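Local coordinates for protein aminotransferase (Psychrobacter arcticus 273-4, PDB 3IF2) that binds pyridoxal 5'-phosphate and probably works as an amino-acid aminotransferase, perhaps exchanging amino groups between valine and pyruvate, at residues 367-372 and 414-419; 267-272 and 287-292. All coordinates share one frame; numbering follows the deposited sequence.

Both contacts are buried antiparallel strand pairs, yet they belong to different sheets on opposite sides of the chain's centre, about 31 Å apart between centres and about 14 Å between nearest atoms. Contact 1 joins two strands of the smaller mixed sheet through four backbone hydrogen bonds and buries 766 Å² between its segments; aromatic rings, a cysteine sulfur and an arginine give it mixed chemistry. Contact 2, in the large sheet, has two such bonds and buries 303 Å², its side-chain contacts mostly aliphatic, before its two segments part, N267 and K292 lying near the second subunit. Each approaches the pyridoxal phosphate site: contact 1 through F367 and R416, contact 2 through C271.

Contact 1: residues 367-372 and 414-419; sequences FLWLWF and CIRMSI
R416 reaches F367 by an extended start (CG anti to the backbone N, chi1 -167°) and a bend at chi3, while the F367 ring swings beside its own backbone N (chi1 -48°). The guanidinium consequently lies flat on the ring, with centres of the two groups 4.2 Å apart and planes at 13°; CD of R416 covers the same ring as a CH-pi donor, 3.8 Å from the F367 centroid. R416 NH1 bonds to OD1 of N217, a cofactor-binding residue, which places the stack at the border of the pyridoxal phosphate site.

Farther along that face, C414 CB sits over the six-membered ring of W369, 3.6 Å from its CZ2. C414 SG lies obliquely to the indoles of both W369 and W371, touching W371 CB at 3.6 Å. On the reverse face L368 and M417, a selenomethionine, run side by side, with CD1 of L368 3.6 Å from CE of M417, and I415 CD1 meets the F372 ring edge in plane.

Four backbone bonds fix the register, in the hydrogen-bonded pairs L368-M417 and L370-I415. Both are inner strands of a six-stranded mixed sheet, consistent with the smaller domain of a class I and II aminotransferase. Strands 357-360 and 394-395 flank the pair, while helices 324-351 and 423-441 cover the face bearing L368, L370, I415 and M417.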
ATOM      1  N   PHE A 367      21.802 -12.633   4.916  1.00 34.15           N
ATOM      2  CA  PHE A 367      22.630 -11.921   5.895  1.00 33.45           C
ATOM      3  C   PHE A 367      23.507 -12.850   6.700  1.00 32.32           C
ATOM      4  O   PHE A 367      23.160 -14.017   6.878  1.00 30.48           O
ATOM      5  CB  PHE A 367      21.751 -11.215   6.942  1.00 34.17           C
ATOM      6  CG  PHE A 367      20.630 -10.415   6.369  1.00 34.55           C
ATOM      7  CD1 PHE A 367      20.863  -9.153   5.817  1.00 34.96           C
ATOM      8  CD2 PHE A 367      19.326 -10.914   6.382  1.00 35.02           C
ATOM      9  CE1 PHE A 367      19.810  -8.398   5.269  1.00 34.73           C
ATOM     10  CE2 PHE A 367      18.262 -10.160   5.838  1.00 34.81           C
ATOM     11  CZ  PHE A 367      18.508  -8.902   5.287  1.00 34.49           C
ATOM     12  N   LEU A 368      24.639 -12.321   7.170  1.00 32.41           N
ATOM     13  CA  LEU A 368      25.456 -12.981   8.210  1.00 33.91           C
ATOM     14  C   LEU A 368      25.278 -12.138   9.519  1.00 34.57           C
ATOM     15  O   LEU A 368      25.282 -10.884   9.494  1.00 34.78           O
ATOM     16  CB  LEU A 368      26.934 -13.160   7.813  1.00 33.63           C
ATOM     17  CG  LEU A 368      27.238 -14.290   6.805  1.00 33.51           C
ATOM     18  CD1 LEU A 368      28.677 -14.237   6.378  1.00 33.40           C
ATOM     19  CD2 LEU A 368      26.919 -15.663   7.346  1.00 33.20           C
ATOM     20  N   TRP A 369      25.094 -12.838  10.631  1.00 34.68           N
ATOM     21  CA  TRP A 369      24.897 -12.241  11.957  1.00 35.36           C
ATOM     22  C   TRP A 369      26.158 -12.543  12.758  1.00 34.78           C
ATOM     23  O   TRP A 369      26.403 -13.704  13.093  1.00 33.23           O
ATOM     24  CB  TRP A 369      23.652 -12.853  12.579  1.00 35.81           C
ATOM     25  CG  TRP A 369      23.223 -12.361  13.928  1.00 36.24           C
ATOM     26  CD1 TRP A 369      23.267 -13.054  15.104  1.00 36.15           C
ATOM     27  CD2 TRP A 369      22.637 -11.100  14.234  1.00 36.21           C
ATOM     28  NE1 TRP A 369      22.758 -12.302  16.114  1.00 35.74           N
ATOM     29  CE2 TRP A 369      22.372 -11.091  15.615  1.00 35.59           C
ATOM     30  CE3 TRP A 369      22.323  -9.962  13.475  1.00 36.21           C
ATOM     31  CZ2 TRP A 369      21.789  -9.998  16.258  1.00 36.04           C
ATOM     32  CZ3 TRP A 369      21.748  -8.862  14.122  1.00 35.62           C
ATOM     33  CH2 TRP A 369      21.488  -8.895  15.500  1.00 35.83           C
ATOM     34  N   LEU A 370      26.944 -11.491  13.020  1.00 34.65           N
ATOM     35  CA  LEU A 370      28.250 -11.574  13.678  1.00 35.43           C
ATOM     36  C   LEU A 370      28.129 -11.174  15.140  1.00 36.24           C
ATOM     37  O   LEU A 370      27.534 -10.135  15.424  1.00 36.14           O
ATOM     38  CB  LEU A 370      29.264 -10.641  12.983  1.00 35.46           C
ATOM     39  CG  LEU A 370      29.881 -11.050  11.628  1.00 35.53           C
ATOM     40  CD1 LEU A 370      28.885 -11.635  10.671  1.00 35.03           C
ATOM     41  CD2 LEU A 370      30.590  -9.863  10.982  1.00 35.51           C
ATOM     42  N   TRP A 371      28.687 -12.003  16.039  1.00 36.26           N
ATOM     43  CA  TRP A 371      28.705 -11.772  17.503  1.00 35.84           C
ATOM     44  C   TRP A 371      30.152 -11.609  18.010  1.00 35.54           C
ATOM     45  O   TRP A 371      30.923 -12.559  18.003  1.00 35.36           O
ATOM     46  CB  TRP A 371      27.976 -12.918  18.218  1.00 35.69           C
ATOM     47  CG  TRP A 371      28.012 -12.914  19.740  1.00 35.70           C
ATOM     48  CD1 TRP A 371      28.116 -11.823  20.573  1.00 36.21           C
ATOM     49  CD2 TRP A 371      27.819 -14.043  20.596  1.00 35.55           C
ATOM     50  NE1 TRP A 371      28.076 -12.216  21.895  1.00 35.66           N
ATOM     51  CE2 TRP A 371      27.881 -13.571  21.942  1.00 35.48           C
ATOM     52  CE3 TRP A 371      27.615 -15.414  20.368  1.00 35.48           C
ATOM     53  CZ2 TRP A 371      27.749 -14.428  23.050  1.00 34.95           C
ATOM     54  CZ3 TRP A 371      27.489 -16.277  21.483  1.00 35.55           C
ATOM     55  CH2 TRP A 371      27.563 -15.772  22.806  1.00 35.13           C
ATOM     56  N   PHE A 372      30.488 -10.393  18.437  1.00 35.81           N
ATOM     57  CA  PHE A 372      31.792 -10.047  18.995  1.00 35.98           C
ATOM     58  C   PHE A 372      31.703 -10.210  20.512  1.00 36.18           C
ATOM     59  O   PHE A 372      31.237  -9.299  21.192  1.00 35.98           O
ATOM     60  CB  PHE A 372      32.164  -8.597  18.629  1.00 35.91           C
ATOM     61  CG  PHE A 372      32.114  -8.309  17.157  1.00 36.11           C
ATOM     62  CD1 PHE A 372      33.067  -8.850  16.297  1.00 36.72           C
ATOM     63  CD2 PHE A 372      31.135  -7.475  16.623  1.00 36.12           C
ATOM     64  CE1 PHE A 372      33.024  -8.582  14.924  1.00 36.51           C
ATOM     65  CE2 PHE A 372      31.089  -7.200  15.260  1.00 36.05           C
ATOM     66  CZ  PHE A 372      32.033  -7.755  14.410  1.00 36.16           C
ATOM     67  N   CYS A 414      26.289  -7.603  18.676  1.00 33.51           N
ATOM     68  CA  CYS A 414      26.176  -8.157  17.331  1.00 33.58           C
ATOM     69  C   CYS A 414      25.948  -7.143  16.223  1.00 33.38           C
ATOM     70  O   CYS A 414      25.618  -5.984  16.495  1.00 32.55           O
ATOM     71  CB  CYS A 414      25.098  -9.243  17.303  1.00 33.91           C
ATOM     72  SG  CYS A 414      25.395 -10.483  18.528  1.00 34.11           S
ATOM     73  N   ILE A 415      26.221  -7.575  14.983  1.00 33.47           N
ATOM     74  CA  ILE A 415      25.913  -6.782  13.784  1.00 34.00           C
ATOM     75  C   ILE A 415      25.285  -7.665  12.696  1.00 34.93           C
ATOM     76  O   ILE A 415      25.551  -8.868  12.652  1.00 36.03           O
ATOM     77  CB  ILE A 415      27.135  -5.949  13.232  1.00 33.90           C
ATOM     78  CG1 ILE A 415      28.218  -6.823  12.571  1.00 33.97           C
ATOM     79  CG2 ILE A 415      27.737  -5.034  14.344  1.00 31.98           C
ATOM     80  CD1 ILE A 415      29.441  -6.012  12.087  1.00 33.80           C
ATOM     81  N   ARG A 416      24.411  -7.073  11.875  1.00 35.19           N
ATOM     82  CA  ARG A 416      23.861  -7.741  10.681  1.00 35.56           C
ATOM     83  C   ARG A 416      24.654  -7.206   9.471  1.00 35.79           C
ATOM     84  O   ARG A 416      24.879  -5.982   9.356  1.00 35.05           O
ATOM     85  CB  ARG A 416      22.370  -7.469  10.484  1.00 35.51           C
ATOM     86  CG  ARG A 416      21.723  -8.374   9.462  1.00 36.01           C
ATOM     87  CD  ARG A 416      20.350  -7.862   9.062  1.00 36.26           C
ATOM     88  NE  ARG A 416      20.405  -6.644   8.269  1.00 36.53           N
ATOM     89  CZ  ARG A 416      19.341  -5.943   7.870  1.00 36.30           C
ATOM     90  NH1 ARG A 416      18.094  -6.324   8.163  1.00 35.60           N
ATOM     91  NH2 ARG A 416      19.532  -4.849   7.144  1.00 36.88           N
HETATM   92  N   MSE A 417      25.069  -8.128   8.599  1.00 36.12           N
HETATM   93  CA  MSE A 417      25.853  -7.834   7.389  1.00 36.56           C
HETATM   94  C   MSE A 417      25.172  -8.467   6.186  1.00 36.66           C
HETATM   95  O   MSE A 417      24.861  -9.647   6.229  1.00 36.45           O
HETATM   96  CB  MSE A 417      27.242  -8.444   7.541  1.00 36.31           C
HETATM   97  CG  MSE A 417      28.202  -8.102   6.418  1.00 36.34           C
HETATM   98 SE   MSE A 417      29.920  -8.932   6.669  0.75 34.70          SE
HETATM   99  CE  MSE A 417      29.321 -10.737   6.434  1.00 34.53           C
ATOM    100  N   SER A 418      24.949  -7.703   5.123  1.00 37.75           N
ATOM    101  CA  SER A 418      24.308  -8.254   3.924  1.00 38.55           C
ATOM    102  C   SER A 418      25.313  -9.009   3.039  1.00 37.36           C
ATOM    103  O   SER A 418      26.339  -8.449   2.646  1.00 36.99           O
ATOM    104  CB  SER A 418      23.621  -7.174   3.087  1.00 39.81           C
ATOM    105  OG  SER A 418      23.018  -7.784   1.922  1.00 42.24           O
ATOM    106  N   ILE A 419      25.023 -10.280   2.756  1.00 36.67           N
ATOM    107  CA  ILE A 419      25.825 -11.065   1.799  1.00 36.85           C
ATOM    108  C   ILE A 419      25.231 -11.020   0.368  1.00 37.17           C
ATOM    109  O   ILE A 419      25.700 -11.749  -0.482  1.00 37.73           O
ATOM    110  CB  ILE A 419      26.225 -12.500   2.319  1.00 36.56           C
ATOM    111  CG1 ILE A 419      25.023 -13.397   2.687  1.00 36.06           C
ATOM    112  CG2 ILE A 419      27.202 -12.342   3.508  1.00 36.66           C
ATOM    113  CD1 ILE A 419      24.129 -13.776   1.523  1.00 35.65           C
TER

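Contact 2: residues 267-272 and 287-292; sequences NTILCF and IVADAK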
ATOM      1  N   ASN A 267      -5.365 -22.716  11.483  1.00 37.75           N
ATOM      2  CA  ASN A 267      -4.853 -21.857  12.538  1.00 37.58           C
ATOM      3  C   ASN A 267      -3.445 -21.288  12.186  1.00 37.96           C
ATOM      4  O   ASN A 267      -2.748 -20.758  13.061  1.00 38.15           O
ATOM      5  CB  ASN A 267      -4.855 -22.610  13.884  1.00 37.56           C
ATOM      6  CG  ASN A 267      -4.961 -21.673  15.066  1.00 37.70           C
ATOM      7  OD1 ASN A 267      -5.826 -20.797  15.096  1.00 37.98           O
ATOM      8  ND2 ASN A 267      -4.082 -21.843  16.041  1.00 37.78           N
ATOM      9  N   THR A 268      -3.034 -21.380  10.914  1.00 37.63           N
ATOM     10  CA  THR A 268      -1.745 -20.865  10.460  1.00 37.64           C
ATOM     11  C   THR A 268      -1.981 -19.741   9.439  1.00 37.17           C
ATOM     12  O   THR A 268      -2.877 -19.848   8.588  1.00 37.72           O
ATOM     13  CB  THR A 268      -0.888 -21.992   9.828  1.00 37.61           C
ATOM     14  OG1 THR A 268      -0.858 -23.132  10.700  1.00 36.99           O
ATOM     15  CG2 THR A 268       0.539 -21.520   9.553  1.00 36.81           C
ATOM     16  N   ILE A 269      -1.199 -18.667   9.551  1.00 36.63           N
ATOM     17  CA  ILE A 269      -1.232 -17.536   8.604  1.00 36.52           C
ATOM     18  C   ILE A 269       0.180 -17.517   7.993  1.00 36.60           C
ATOM     19  O   ILE A 269       1.128 -17.134   8.662  1.00 36.47           O
ATOM     20  CB  ILE A 269      -1.607 -16.199   9.303  1.00 36.80           C
ATOM     21  CG1 ILE A 269      -2.986 -16.315  10.003  1.00 37.16           C
ATOM     22  CG2 ILE A 269      -1.641 -15.021   8.305  1.00 36.49           C
ATOM     23  CD1 ILE A 269      -3.361 -15.126  10.910  1.00 36.98           C
ATOM     24  N   LEU A 270       0.318 -18.024   6.760  1.00 37.20           N
ATOM     25  CA  LEU A 270       1.608 -18.074   6.035  1.00 37.25           C
ATOM     26  C   LEU A 270       1.738 -16.863   5.138  1.00 35.94           C
ATOM     27  O   LEU A 270       0.887 -16.653   4.273  1.00 35.29           O
ATOM     28  CB  LEU A 270       1.731 -19.330   5.158  1.00 38.80           C
ATOM     29  CG  LEU A 270       2.065 -20.695   5.723  1.00 39.98           C
ATOM     30  CD1 LEU A 270       2.098 -21.681   4.578  1.00 40.71           C
ATOM     31  CD2 LEU A 270       3.414 -20.654   6.416  1.00 41.34           C
ATOM     32  N   CYS A 271       2.793 -16.082   5.339  1.00 35.78           N
ATOM     33  CA  CYS A 271       3.066 -14.894   4.532  1.00 35.70           C
ATOM     34  C   CYS A 271       4.234 -15.190   3.601  1.00 36.45           C
ATOM     35  O   CYS A 271       5.273 -15.714   4.045  1.00 36.51           O
ATOM     36  CB  CYS A 271       3.417 -13.711   5.415  1.00 36.12           C
ATOM     37  SG  CYS A 271       2.114 -13.241   6.579  1.00 36.48           S
ATOM     38  N   PHE A 272       4.034 -14.918   2.306  1.00 36.42           N
ATOM     39  CA  PHE A 272       5.076 -15.039   1.284  1.00 35.97           C
ATOM     40  C   PHE A 272       5.241 -13.673   0.641  1.00 35.10           C
ATOM     41  O   PHE A 272       4.457 -12.748   0.888  1.00 35.18           O
ATOM     42  CB  PHE A 272       4.727 -16.059   0.205  1.00 37.16           C
ATOM     43  CG  PHE A 272       4.299 -17.391   0.733  1.00 38.08           C
ATOM     44  CD1 PHE A 272       2.974 -17.597   1.117  1.00 38.12           C
ATOM     45  CD2 PHE A 272       5.211 -18.454   0.825  1.00 38.84           C
ATOM     46  CE1 PHE A 272       2.560 -18.830   1.600  1.00 38.47           C
ATOM     47  CE2 PHE A 272       4.806 -19.699   1.302  1.00 38.86           C
ATOM     48  CZ  PHE A 272       3.474 -19.892   1.687  1.00 39.12           C
ATOM     49  N   ILE A 287      -0.709 -13.843   1.308  1.00 33.65           N
ATOM     50  CA  ILE A 287      -1.163 -14.399   2.589  1.00 33.44           C
ATOM     51  C   ILE A 287      -2.011 -15.649   2.320  1.00 34.35           C
ATOM     52  O   ILE A 287      -2.968 -15.572   1.565  1.00 34.74           O
ATOM     53  CB  ILE A 287      -2.027 -13.383   3.439  1.00 32.45           C
ATOM     54  CG1 ILE A 287      -1.223 -12.144   3.845  1.00 32.56           C
ATOM     55  CG2 ILE A 287      -2.514 -14.038   4.718  1.00 31.72           C
ATOM     56  CD1 ILE A 287      -2.047 -11.038   4.577  1.00 32.47           C
ATOM     57  N   VAL A 288      -1.632 -16.783   2.923  1.00 34.93           N
ATOM     58  CA  VAL A 288      -2.407 -18.029   2.902  1.00 34.54           C
ATOM     59  C   VAL A 288      -2.970 -18.205   4.334  1.00 35.12           C
ATOM     60  O   VAL A 288      -2.191 -18.291   5.302  1.00 34.30           O
ATOM     61  CB  VAL A 288      -1.567 -19.228   2.477  1.00 34.42           C
ATOM     62  CG1 VAL A 288      -2.383 -20.539   2.605  1.00 33.07           C
ATOM     63  CG2 VAL A 288      -1.048 -19.008   1.036  1.00 33.28           C
ATOM     64  N   ALA A 289      -4.310 -18.239   4.462  1.00 34.88           N
ATOM     65  CA  ALA A 289      -4.968 -18.303   5.782  1.00 34.36           C
ATOM     66  C   ALA A 289      -6.394 -18.786   5.724  1.00 34.27           C
ATOM     67  O   ALA A 289      -6.914 -19.064   4.650  1.00 36.30           O
ATOM     68  CB  ALA A 289      -4.934 -16.917   6.416  1.00 33.27           C
ATOM     69  N   ASP A 290      -7.026 -18.879   6.888  1.00 34.07           N
ATOM     70  CA  ASP A 290      -8.452 -19.202   6.984  1.00 35.40           C
ATOM     71  C   ASP A 290      -9.241 -18.076   6.325  1.00 34.66           C
ATOM     72  O   ASP A 290      -8.819 -16.910   6.391  1.00 34.07           O
ATOM     73  CB  ASP A 290      -8.910 -19.289   8.456  1.00 36.45           C
ATOM     74  CG  ASP A 290     -10.347 -19.809   8.605  1.00 37.26           C
ATOM     75  OD1 ASP A 290     -10.549 -21.021   8.376  1.00 37.51           O
ATOM     76  OD2 ASP A 290     -11.255 -19.024   8.978  1.00 37.44           O
ATOM     77  N   ALA A 291     -10.382 -18.428   5.729  1.00 34.23           N
ATOM     78  CA  ALA A 291     -11.291 -17.466   5.069  1.00 34.57           C
ATOM     79  C   ALA A 291     -11.548 -16.206   5.913  1.00 35.47           C
ATOM     80  O   ALA A 291     -11.505 -15.082   5.397  1.00 35.93           O
ATOM     81  CB  ALA A 291     -12.632 -18.139   4.724  1.00 33.38           C
ATOM     82  N   LYS A 292     -11.757 -16.419   7.216  1.00 35.60           N
ATOM     83  CA  LYS A 292     -12.010 -15.345   8.187  0.50 35.68           C
ATOM     84  C   LYS A 292     -10.903 -14.280   8.151  1.00 35.37           C
ATOM     85  O   LYS A 292     -11.186 -13.069   8.137  1.00 36.13           O
ATOM     86  CB  LYS A 292     -12.186 -15.949   9.598  0.50 35.91           C
ATOM     87  CG  LYS A 292     -12.549 -14.969  10.705  0.50 36.14           C
ATOM     88  CD  LYS A 292     -13.121 -15.683  11.927  0.50 36.17           C
ATOM     89  CE  LYS A 292     -13.293 -14.718  13.087  0.50 35.92           C
ATOM     90  NZ  LYS A 292     -14.172 -13.598  12.703  0.50 35.86           N
TER
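L270 and V288 form the tight end of this contact, an antiparallel hydrogen-bonded pair gripped by two backbone bonds. V288 N to L270 O measures 2.9 Å and is nearly straight, 175° at the hydrogen; the return bond from L270 N to V288 O is equally short but more bent, at 156°. The V288 carbonyl oxygen also receives a longer contact from CA of I269 (3.5 Å), and CA of I287 approaches L270 O in the same manner.

Side chains close both faces of this short ladder. On one, I269 and I287 lie alongside each other and meet through their CG2 methyls at 3.8 Å; on the other, V288 CG2, which lies beside the backbone N and anti to the carbonyl carbon, comes obliquely to the F272 ring, 3.7 Å from CE1.

The two strands, 268-273 and 285-288, make a beta hairpin in the large mixed sheet of this class I and II aminotransferase. Strand 242-245 runs parallel beside the first and 109-112 antiparallel beside the second, while helix 115-125 packs on I269, C271 and I287, bringing C271 close to S115, a cofactor-binding residue.

Beyond V288 the ladder ends. A289 still brings its CB within 4.1 Å of I269 CG1, but D290, A291 and K292 make no contact with 267-272 and are partly exposed, as is N267. There D290 is the N-cap of helix 291-305: its OD2 accepts from K292 N at 3.2 Å, the donor lying 47° out of the carboxylate plane, while OD1 is held by N266 ND2. At this loose end M2 of the second subunit packs against both N267 and K292.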